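Local coordinates for protein BCAM1869 (Burkholderia cenocepacia, PDB 4O2H) that probably acts as a transcriptional regulator in quorum sensing, being an RsaM homolog of novel fold that assembles as a dimer, at residues 10-21 with 65-74; 91-102 with 115-123. All coordinates share one frame; numbering follows the deposited sequence.

Contact 1 (10-21 with 65-74)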
loop_
_atom_site.group_PDB
_atom_site.type_symbol
_atom_site.label_atom_id
_atom_site.label_comp_id
_atom_site.label_asym_id
_atom_site.label_seq_id
_atom_site.Cartn_x
_atom_site.Cartn_y
_atom_site.Cartn_z
ATOM N N HIS A 10 16.591 -24.264 -9.680
ATOM C CA HIS A 10 15.386 -24.254 -10.511
ATOM C C HIS A 10 15.048 -22.784 -10.851
ATOM O O HIS A 10 15.413 -21.893 -10.071
ATOM C CB HIS A 10 14.213 -24.964 -9.797
ATOM C CG HIS A 10 14.177 -26.454 -10.001
ATOM N ND1 HIS A 10 13.024 -27.186 -9.756
ATOM C CD2 HIS A 10 15.148 -27.304 -10.425
ATOM C CE1 HIS A 10 13.326 -28.444 -10.051
ATOM N NE2 HIS A 10 14.590 -28.564 -10.458
ATOM N N PRO A 11 14.439 -22.472 -12.018
ATOM C CA PRO A 11 14.182 -21.050 -12.334
ATOM C C PRO A 11 13.328 -20.326 -11.280
ATOM O O PRO A 11 12.439 -20.943 -10.693
ATOM C CB PRO A 11 13.439 -21.097 -13.681
ATOM C CG PRO A 11 13.037 -22.532 -13.893
ATOM C CD PRO A 11 13.983 -23.371 -13.105
ATOM N N VAL A 12 13.624 -19.040 -11.025
ATOM C CA VAL A 12 12.793 -18.166 -10.169
ATOM C C VAL A 12 11.583 -17.838 -11.066
ATOM O O VAL A 12 11.770 -17.177 -12.082
ATOM C CB VAL A 12 13.546 -16.901 -9.657
ATOM C CG1 VAL A 12 12.628 -15.985 -8.836
ATOM C CG2 VAL A 12 14.783 -17.280 -8.853
ATOM N N PRO A 13 10.385 -18.416 -10.839
ATOM C CA PRO A 13 9.274 -18.119 -11.759
ATOM C C PRO A 13 8.684 -16.744 -11.527
ATOM O O PRO A 13 8.626 -16.263 -10.404
ATOM C CB PRO A 13 8.236 -19.204 -11.443
ATOM C CG PRO A 13 8.571 -19.702 -10.062
ATOM C CD PRO A 13 9.941 -19.225 -9.680
ATOM N N GLY A 14 8.290 -16.107 -12.605
ATOM C CA GLY A 14 7.593 -14.844 -12.535
ATOM C C GLY A 14 6.116 -15.163 -12.663
ATOM O O GLY A 14 5.721 -16.336 -12.785
ATOM N N PRO A 15 5.255 -14.141 -12.652
ATOM C CA PRO A 15 3.825 -14.400 -12.872
ATOM C C PRO A 15 3.540 -15.042 -14.242
ATOM O O PRO A 15 4.412 -15.073 -15.124
ATOM C CB PRO A 15 3.213 -12.972 -12.846
ATOM C CG PRO A 15 4.215 -12.105 -12.183
ATOM C CD PRO A 15 5.537 -12.688 -12.562
ATOM N N SER A 16 2.284 -15.469 -14.446
ATOM C CA SER A 16 1.786 -15.881 -15.746
ATOM C C SER A 16 1.857 -14.657 -16.683
ATOM O O SER A 16 1.909 -13.540 -16.171
ATOM C CB SER A 16 0.343 -16.362 -15.634
ATOM O OG SER A 16 0.217 -17.466 -14.760
ATOM N N PRO A 17 1.817 -14.814 -18.037
ATOM C CA PRO A 17 1.920 -13.634 -18.925
ATOM C C PRO A 17 0.876 -12.539 -18.634
ATOM O O PRO A 17 1.159 -11.366 -18.864
ATOM C CB PRO A 17 1.723 -14.239 -20.337
ATOM C CG PRO A 17 2.177 -15.631 -20.218
ATOM C CD PRO A 17 1.801 -16.073 -18.815
ATOM N N ASP A 18 -0.302 -12.900 -18.079
ATOM C CA ASP A 18 -1.354 -11.929 -17.735
ATOM C C ASP A 18 -1.084 -11.243 -16.366
ATOM O O ASP A 18 -1.878 -10.408 -15.949
ATOM C CB ASP A 18 -2.760 -12.574 -17.782
ATOM C CG ASP A 18 -3.093 -13.538 -16.644
ATOM O OD1 ASP A 18 -2.147 -14.117 -16.052
ATOM O OD2 ASP A 18 -4.303 -13.725 -16.361
ATOM N N GLY A 19 0.045 -11.557 -15.710
ATOM C CA GLY A 19 0.458 -10.906 -14.459
ATOM C C GLY A 19 0.068 -11.559 -13.140
ATOM O O GLY A 19 0.438 -11.053 -12.083
ATOM N N TYR A 20 -0.671 -12.674 -13.169
ATOM C CA TYR A 20 -1.048 -13.378 -11.935
ATOM C C TYR A 20 -0.198 -14.588 -11.697
ATOM O O TYR A 20 0.151 -15.275 -12.656
ATOM C CB TYR A 20 -2.515 -13.820 -11.969
ATOM C CG TYR A 20 -3.494 -12.674 -12.021
ATOM C CD1 TYR A 20 -3.892 -12.017 -10.859
ATOM C CD2 TYR A 20 -4.050 -12.260 -13.233
ATOM C CE1 TYR A 20 -4.852 -11.004 -10.891
ATOM C CE2 TYR A 20 -4.956 -11.193 -13.286
ATOM C CZ TYR A 20 -5.359 -10.577 -12.105
ATOM O OH TYR A 20 -6.261 -9.551 -12.121
ATOM N N VAL A 21 0.140 -14.840 -10.414
ATOM C CA VAL A 21 0.817 -16.046 -9.890
ATOM C C VAL A 21 -0.302 -17.047 -9.605
ATOM O O VAL A 21 -1.141 -16.768 -8.751
ATOM C CB VAL A 21 1.688 -15.750 -8.617
ATOM C CG1 VAL A 21 2.214 -17.054 -7.982
ATOM C CG2 VAL A 21 2.844 -14.809 -8.962
ATOM N N ARG A 65 5.503 -12.499 -0.128
ATOM C CA ARG A 65 6.246 -13.755 -0.086
ATOM C C ARG A 65 7.365 -13.558 -1.040
ATOM O O ARG A 65 7.119 -13.328 -2.245
ATOM C CB ARG A 65 5.425 -15.001 -0.415
ATOM C CG ARG A 65 6.339 -16.229 -0.340
ATOM C CD ARG A 65 5.800 -17.467 -1.003
ATOM N NE ARG A 65 5.498 -17.302 -2.423
ATOM C CZ ARG A 65 4.905 -18.240 -3.148
ATOM N NH1 ARG A 65 4.567 -19.398 -2.598
ATOM N NH2 ARG A 65 4.657 -18.038 -4.427
ATOM N N THR A 66 8.596 -13.572 -0.499
ATOM C CA THR A 66 9.804 -13.311 -1.284
ATOM C C THR A 66 10.039 -14.420 -2.342
ATOM O O THR A 66 9.629 -15.578 -2.149
ATOM C CB THR A 66 11.034 -13.125 -0.367
ATOM O OG1 THR A 66 11.231 -14.306 0.395
ATOM C CG2 THR A 66 10.913 -11.919 0.568
ATOM N N ALA A 67 10.660 -14.028 -3.476
ATOM C CA ALA A 67 10.965 -14.936 -4.569
ATOM C C ALA A 67 12.156 -15.834 -4.209
ATOM O O ALA A 67 13.004 -15.452 -3.404
ATOM C CB ALA A 67 11.254 -14.147 -5.847
ATOM N N GLY A 68 12.189 -17.009 -4.832
ATOM C CA GLY A 68 13.207 -18.042 -4.672
ATOM C C GLY A 68 13.038 -19.057 -5.779
ATOM O O GLY A 68 12.132 -18.918 -6.612
ATOM N N ALA A 69 13.906 -20.072 -5.814
ATOM C CA ALA A 69 13.852 -21.124 -6.823
ATOM C C ALA A 69 12.511 -21.866 -6.779
ATOM O O ALA A 69 12.146 -22.408 -5.747
ATOM C CB ALA A 69 14.995 -22.092 -6.610
ATOM N N GLY A 70 11.762 -21.813 -7.875
ATOM C CA GLY A 70 10.448 -22.440 -8.002
ATOM C C GLY A 70 9.368 -21.808 -7.142
ATOM O O GLY A 70 8.304 -22.408 -6.959
ATOM N N VAL A 71 9.649 -20.593 -6.582
ATOM C CA VAL A 71 8.768 -19.820 -5.698
ATOM C C VAL A 71 8.643 -18.377 -6.253
ATOM O O VAL A 71 9.609 -17.601 -6.231
ATOM C CB VAL A 71 9.261 -19.857 -4.230
ATOM C CG1 VAL A 71 8.411 -18.961 -3.321
ATOM C CG2 VAL A 71 9.275 -21.287 -3.696
ATOM N N ALA A 72 7.455 -18.030 -6.761
ATOM C CA ALA A 72 7.252 -16.705 -7.322
ATOM C C ALA A 72 7.012 -15.653 -6.212
ATOM O O ALA A 72 6.570 -15.977 -5.102
ATOM C CB ALA A 72 6.091 -16.715 -8.318
ATOM N N TYR A 73 7.341 -14.390 -6.519
ATOM C CA TYR A 73 7.120 -13.268 -5.627
ATOM C C TYR A 73 5.620 -13.018 -5.553
ATOM O O TYR A 73 4.974 -12.936 -6.588
ATOM C CB TYR A 73 7.883 -12.027 -6.101
ATOM C CG TYR A 73 7.723 -10.836 -5.174
ATOM C CD1 TYR A 73 8.327 -10.819 -3.916
ATOM C CD2 TYR A 73 6.980 -9.718 -5.560
ATOM C CE1 TYR A 73 8.201 -9.725 -3.068
ATOM C CE2 TYR A 73 6.813 -8.630 -4.696
ATOM C CZ TYR A 73 7.440 -8.634 -3.461
ATOM O OH TYR A 73 7.305 -7.565 -2.623
ATOM N N VAL A 74 5.067 -13.014 -4.347
ATOM C CA VAL A 74 3.636 -12.804 -4.122
ATOM C C VAL A 74 3.427 -11.520 -3.278
ATOM O O VAL A 74 4.122 -11.361 -2.283
ATOM C CB VAL A 74 2.995 -14.061 -3.447
ATOM C CG1 VAL A 74 1.614 -13.755 -2.877
ATOM C CG2 VAL A 74 2.910 -15.217 -4.431
#

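Contact 2 (91-102 with 115-123)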
loop_
_atom_site.group_PDB
_atom_site.type_symbol
_atom_site.label_atom_id
_atom_site.label_comp_id
_atom_site.label_asym_id
_atom_site.label_seq_id
_atom_site.Cartn_x
_atom_site.Cartn_y
_atom_site.Cartn_z
ATOM N N ILE A 91 -10.866 -6.800 7.732
ATOM C CA ILE A 91 -10.540 -6.551 6.331
ATOM C C ILE A 91 -11.745 -5.855 5.760
ATOM O O ILE A 91 -12.815 -6.463 5.687
ATOM C CB ILE A 91 -10.174 -7.819 5.528
ATOM C CG1 ILE A 91 -9.003 -8.570 6.193
ATOM C CG2 ILE A 91 -9.830 -7.408 4.057
ATOM C CD1 ILE A 91 -8.418 -9.741 5.434
ATOM N N ALA A 92 -11.597 -4.573 5.404
ATOM C CA ALA A 92 -12.667 -3.746 4.872
ATOM C C ALA A 92 -13.250 -4.346 3.560
ATOM O O ALA A 92 -12.539 -4.506 2.560
ATOM C CB ALA A 92 -12.152 -2.329 4.648
ATOM N N GLY A 93 -14.528 -4.730 3.619
ATOM C CA GLY A 93 -15.276 -5.327 2.509
ATOM C C GLY A 93 -14.817 -6.718 2.096
ATOM O O GLY A 93 -15.292 -7.251 1.086
ATOM N N GLY A 94 -13.878 -7.289 2.863
ATOM C CA GLY A 94 -13.234 -8.569 2.566
ATOM C C GLY A 94 -12.397 -8.451 1.303
ATOM O O GLY A 94 -12.013 -9.465 0.729
ATOM N N ASP A 95 -12.153 -7.202 0.823
ATOM C CA ASP A 95 -11.403 -6.904 -0.392
ATOM C C ASP A 95 -9.919 -7.088 -0.155
ATOM O O ASP A 95 -9.377 -6.566 0.806
ATOM C CB ASP A 95 -11.681 -5.479 -0.889
ATOM C CG ASP A 95 -13.082 -5.273 -1.430
ATOM O OD1 ASP A 95 -13.520 -6.090 -2.266
ATOM O OD2 ASP A 95 -13.723 -4.255 -1.061
ATOM N N VAL A 96 -9.268 -7.840 -1.015
ATOM C CA VAL A 96 -7.845 -8.135 -0.894
ATOM C C VAL A 96 -7.248 -7.926 -2.263
ATOM O O VAL A 96 -7.743 -8.510 -3.235
ATOM C CB VAL A 96 -7.616 -9.580 -0.345
ATOM C CG1 VAL A 96 -6.194 -10.063 -0.596
ATOM C CG2 VAL A 96 -7.962 -9.680 1.138
ATOM N N ARG A 97 -6.208 -7.078 -2.347
ATOM C CA ARG A 97 -5.505 -6.836 -3.586
ATOM C C ARG A 97 -4.235 -7.669 -3.577
ATOM O O ARG A 97 -3.507 -7.653 -2.593
ATOM C CB ARG A 97 -5.218 -5.342 -3.789
ATOM C CG ARG A 97 -4.660 -5.010 -5.183
ATOM C CD ARG A 97 -3.138 -4.870 -5.223
ATOM N NE ARG A 97 -2.730 -3.765 -4.365
ATOM C CZ ARG A 97 -1.903 -3.857 -3.332
ATOM N NH1 ARG A 97 -1.274 -5.013 -3.066
ATOM N NH2 ARG A 97 -1.639 -2.787 -2.597
ATOM N N SER A 98 -3.972 -8.403 -4.680
ATOM C CA SER A 98 -2.788 -9.248 -4.819
ATOM C C SER A 98 -2.429 -9.472 -6.268
ATOM O O SER A 98 -3.137 -9.007 -7.159
ATOM C CB SER A 98 -3.007 -10.606 -4.142
ATOM O OG SER A 98 -3.934 -11.373 -4.892
ATOM N N ASN A 99 -1.336 -10.229 -6.495
ATOM C CA ASN A 99 -0.873 -10.655 -7.817
ATOM C C ASN A 99 -1.177 -12.138 -7.973
ATOM O O ASN A 99 -0.528 -12.829 -8.755
ATOM C CB ASN A 99 0.626 -10.348 -8.016
ATOM C CG ASN A 99 1.570 -11.140 -7.147
ATOM O OD1 ASN A 99 1.240 -11.594 -6.049
ATOM N ND2 ASN A 99 2.807 -11.253 -7.604
ATOM N N VAL A 100 -2.142 -12.634 -7.188
ATOM C CA VAL A 100 -2.545 -14.042 -7.191
ATOM C C VAL A 100 -3.870 -14.272 -7.900
ATOM O O VAL A 100 -4.824 -13.531 -7.712
ATOM C CB VAL A 100 -2.619 -14.641 -5.753
ATOM C CG1 VAL A 100 -3.160 -16.090 -5.747
ATOM C CG2 VAL A 100 -1.264 -14.564 -5.041
HETATM N N MSE A 101 -3.934 -15.379 -8.639
HETATM C CA MSE A 101 -5.154 -15.949 -9.194
HETATM C C MSE A 101 -5.243 -17.374 -8.678
HETATM O O MSE A 101 -4.352 -18.195 -8.949
HETATM C CB MSE A 101 -5.209 -15.875 -10.738
HETATM C CG MSE A 101 -6.413 -16.567 -11.316
HETATM SE SE MSE A 101 -8.097 -15.837 -10.685
HETATM C CE MSE A 101 -8.171 -14.254 -11.740
ATOM N N ALA A 102 -6.299 -17.662 -7.894
ATOM C CA ALA A 102 -6.520 -19.012 -7.394
ATOM C C ALA A 102 -7.147 -19.879 -8.470
ATOM O O ALA A 102 -8.061 -19.457 -9.189
ATOM C CB ALA A 102 -7.386 -19.001 -6.148
ATOM N N THR A 115 -10.625 -15.879 -5.000
ATOM C CA THR A 115 -9.202 -15.719 -4.722
ATOM C C THR A 115 -9.021 -14.857 -3.447
ATOM O O THR A 115 -8.273 -15.249 -2.532
ATOM C CB THR A 115 -8.462 -15.105 -5.931
ATOM O OG1 THR A 115 -8.550 -15.976 -7.084
ATOM C CG2 THR A 115 -7.001 -14.784 -5.611
ATOM N N ALA A 116 -9.729 -13.697 -3.393
ATOM C CA ALA A 116 -9.649 -12.767 -2.274
ATOM C C ALA A 116 -10.108 -13.449 -0.992
ATOM O O ALA A 116 -9.528 -13.202 0.067
ATOM C CB ALA A 116 -10.486 -11.524 -2.548
ATOM N N ALA A 117 -11.122 -14.338 -1.106
ATOM C CA ALA A 117 -11.701 -15.073 -0.001
ATOM C C ALA A 117 -10.711 -16.071 0.562
ATOM O O ALA A 117 -10.569 -16.151 1.787
ATOM C CB ALA A 117 -12.952 -15.792 -0.466
ATOM N N ALA A 118 -10.017 -16.820 -0.322
ATOM C CA ALA A 118 -8.996 -17.778 0.095
ATOM C C ALA A 118 -7.824 -17.054 0.725
ATOM O O ALA A 118 -7.286 -17.544 1.709
ATOM C CB ALA A 118 -8.527 -18.624 -1.084
ATOM N N LEU A 119 -7.460 -15.868 0.210
ATOM C CA LEU A 119 -6.358 -15.100 0.808
ATOM C C LEU A 119 -6.737 -14.521 2.145
ATOM O O LEU A 119 -5.918 -14.630 3.067
ATOM C CB LEU A 119 -5.815 -14.008 -0.100
ATOM C CG LEU A 119 -4.914 -14.503 -1.261
ATOM C CD1 LEU A 119 -4.760 -13.412 -2.319
ATOM C CD2 LEU A 119 -3.520 -14.876 -0.761
ATOM N N ALA A 120 -7.985 -13.959 2.290
ATOM C CA ALA A 120 -8.456 -13.375 3.573
ATOM C C ALA A 120 -8.440 -14.459 4.673
ATOM O O ALA A 120 -8.024 -14.162 5.799
ATOM C CB ALA A 120 -9.857 -12.732 3.441
ATOM N N ALA A 121 -8.800 -15.715 4.312
ATOM C CA ALA A 121 -8.764 -16.901 5.195
ATOM C C ALA A 121 -7.307 -17.262 5.570
ATOM O O ALA A 121 -7.014 -17.447 6.763
ATOM C CB ALA A 121 -9.452 -18.104 4.526
ATOM N N ARG A 122 -6.380 -17.287 4.589
ATOM C CA ARG A 122 -4.978 -17.546 4.942
ATOM C C ARG A 122 -4.448 -16.434 5.879
ATOM O O ARG A 122 -3.737 -16.719 6.853
ATOM C CB ARG A 122 -4.082 -17.667 3.688
ATOM C CG ARG A 122 -2.605 -17.955 4.004
ATOM C CD ARG A 122 -2.448 -19.148 4.954
ATOM N NE ARG A 122 -1.059 -19.577 5.025
ATOM C CZ ARG A 122 -0.519 -20.226 6.046
ATOM N NH1 ARG A 122 -1.264 -20.567 7.096
ATOM N NH2 ARG A 122 0.771 -20.553 6.024
ATOM N N LEU A 123 -4.832 -15.176 5.612
ATOM C CA LEU A 123 -4.371 -14.042 6.421
ATOM C C LEU A 123 -4.806 -14.174 7.868
ATOM O O LEU A 123 -4.000 -13.887 8.742
ATOM C CB LEU A 123 -4.813 -12.680 5.831
ATOM C CG LEU A 123 -4.230 -12.387 4.431
ATOM C CD1 LEU A 123 -4.962 -11.254 3.757
ATOM C CD2 LEU A 123 -2.722 -12.200 4.476
#

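Contact 1 (10-21 with 65-74)
Val21 presses on Ala72 at the buried end of this contact, where the chain leading into strand 21-24 lies against the long connection of a beta hairpin, the link between strands 55-65 and 74-83. A type II beta turn from Gly68 to Val71 forms the far end of that link, closed by two reciprocal backbone hydrogen bonds between its end residues. Burial, not closeness, falls off toward this turn: Val21, Ala72 and Val74 are buried, whereas His10, Pro11, Val12 and Gly70 are exposed.

In the buried part, both methyls of Val21 touch Ala72 CB, CG2 at 3.8 Å and CG1 at 3.9 Å. CG2 also meets O of Tyr73. CG1, carried opposite the backbone nitrogen by chi1 of 172°, reaches Val74 as well, whose CG2 is 4.1 Å away. O of Pro13 comes within 3.3 Å of Ala72 CB. Behind it, Ala72 O is held by Arg65 NH2 at 2.9 Å and more weakly by Arg65 NE, while Val71 CG1 lies over the rim of one face of the guanidinium group.

The outer part is more open to solvent, yet still close. The Pro13 ring packs on the Gly70-Val71 peptide, its CD 3.4 Å from Val71 N and its CG against Gly70 C. Val12 CG1 lies 3.8 Å from Ala67 CB, and the side chain otherwise leans on the carbonyl oxygen of Gly68. From the second subunit, Asn140 packs on Val12, and His139 packs on Ala67 and stacks on the Tyr73 ring. A single hydrogen bond joins the two segments: Gly70 N gives its proton to Pro11 O at 3.0 Å, fairly straight at 155°, with the nitrogen standing 36° out of the carbonyl plane.

Contact 2 (91-102 with 115-123)
Thr115 meets the short strand 100-103 with every atom of its side chain. CB, the branch point, sits 3.9 Å from Ala102 N. With chi1 at -62°, OG1 lies opposite the carbonyl carbon of Thr115 and faces the strand backbone, where it accepts a hydrogen bond from Ala102 N at 2.9 Å with an N-H...O angle of 163°. The same hydroxyl bonds to Gly111 O, just before the helix, so two backbone groups fix its rotation. Met101, a selenomethionine whose chain is bent at chi2 and chi3, brings SE to 3.6 Å from Thr115 OG1, crossing the threonine at about a right angle. The other branch, Thr115 CG2, rests 3.3 Å from Val100 O.

This is helix-on-sheet packing: helix 112-125 lies over strand 89-98 of the antiparallel sheet and over the short strand that follows it. The segments 100-102 and 115-123 cross at 104°, their axes 8.2 Å apart at closest approach, so this strand runs across the helix. Between the two strands, Ser98 OG accepts from Val100 N, an ST turn, and this oxygen is covered by Leu119, whose CD1 is 3.4 Å from Ser98 OG.

Further along the helix, Ala116, Leu119, Ala120 and Leu123 turn the same face to the sheet. Val96 crosses Leu119 at a slant, CG1 of Val96 lying 4.0 Å from Leu119 CB, while its CG2 approaches Ala116 O, Ala120 and Leu123. Leu28 of helix 25-29 packs on Leu119 and Val100. At the end, Ile91 extends CD1 to 3.9 Å from Ala120 CB, with Leu123 CD1 beside it; Trp78 and Trp128 touch both Ile91 and Leu123.

How the contacts relate
Contact 1 closes before contact 2 opens along the chain, and their centres are about 18 Å apart: contact 1 lies at the surface, about 16 Å from the chain centre, contact 2 only about 6 Å from it. Asn99 makes the polar links, and Tyr20 packs on Met101. Asn99 O is 2.7 Å from Val21 N and its ND2 is 2.9 Å from Tyr73 O, both probable hydrogen bonds, so one residue of 91-102 holds both segments of contact 1. Strands 21-24 and 100-103 pair in parallel there, while 74-83 and 89-98 are neighbours in the antiparallel sheet. Both contacts also touch the second subunit, linking this junction of the two sheets to the dimer interface.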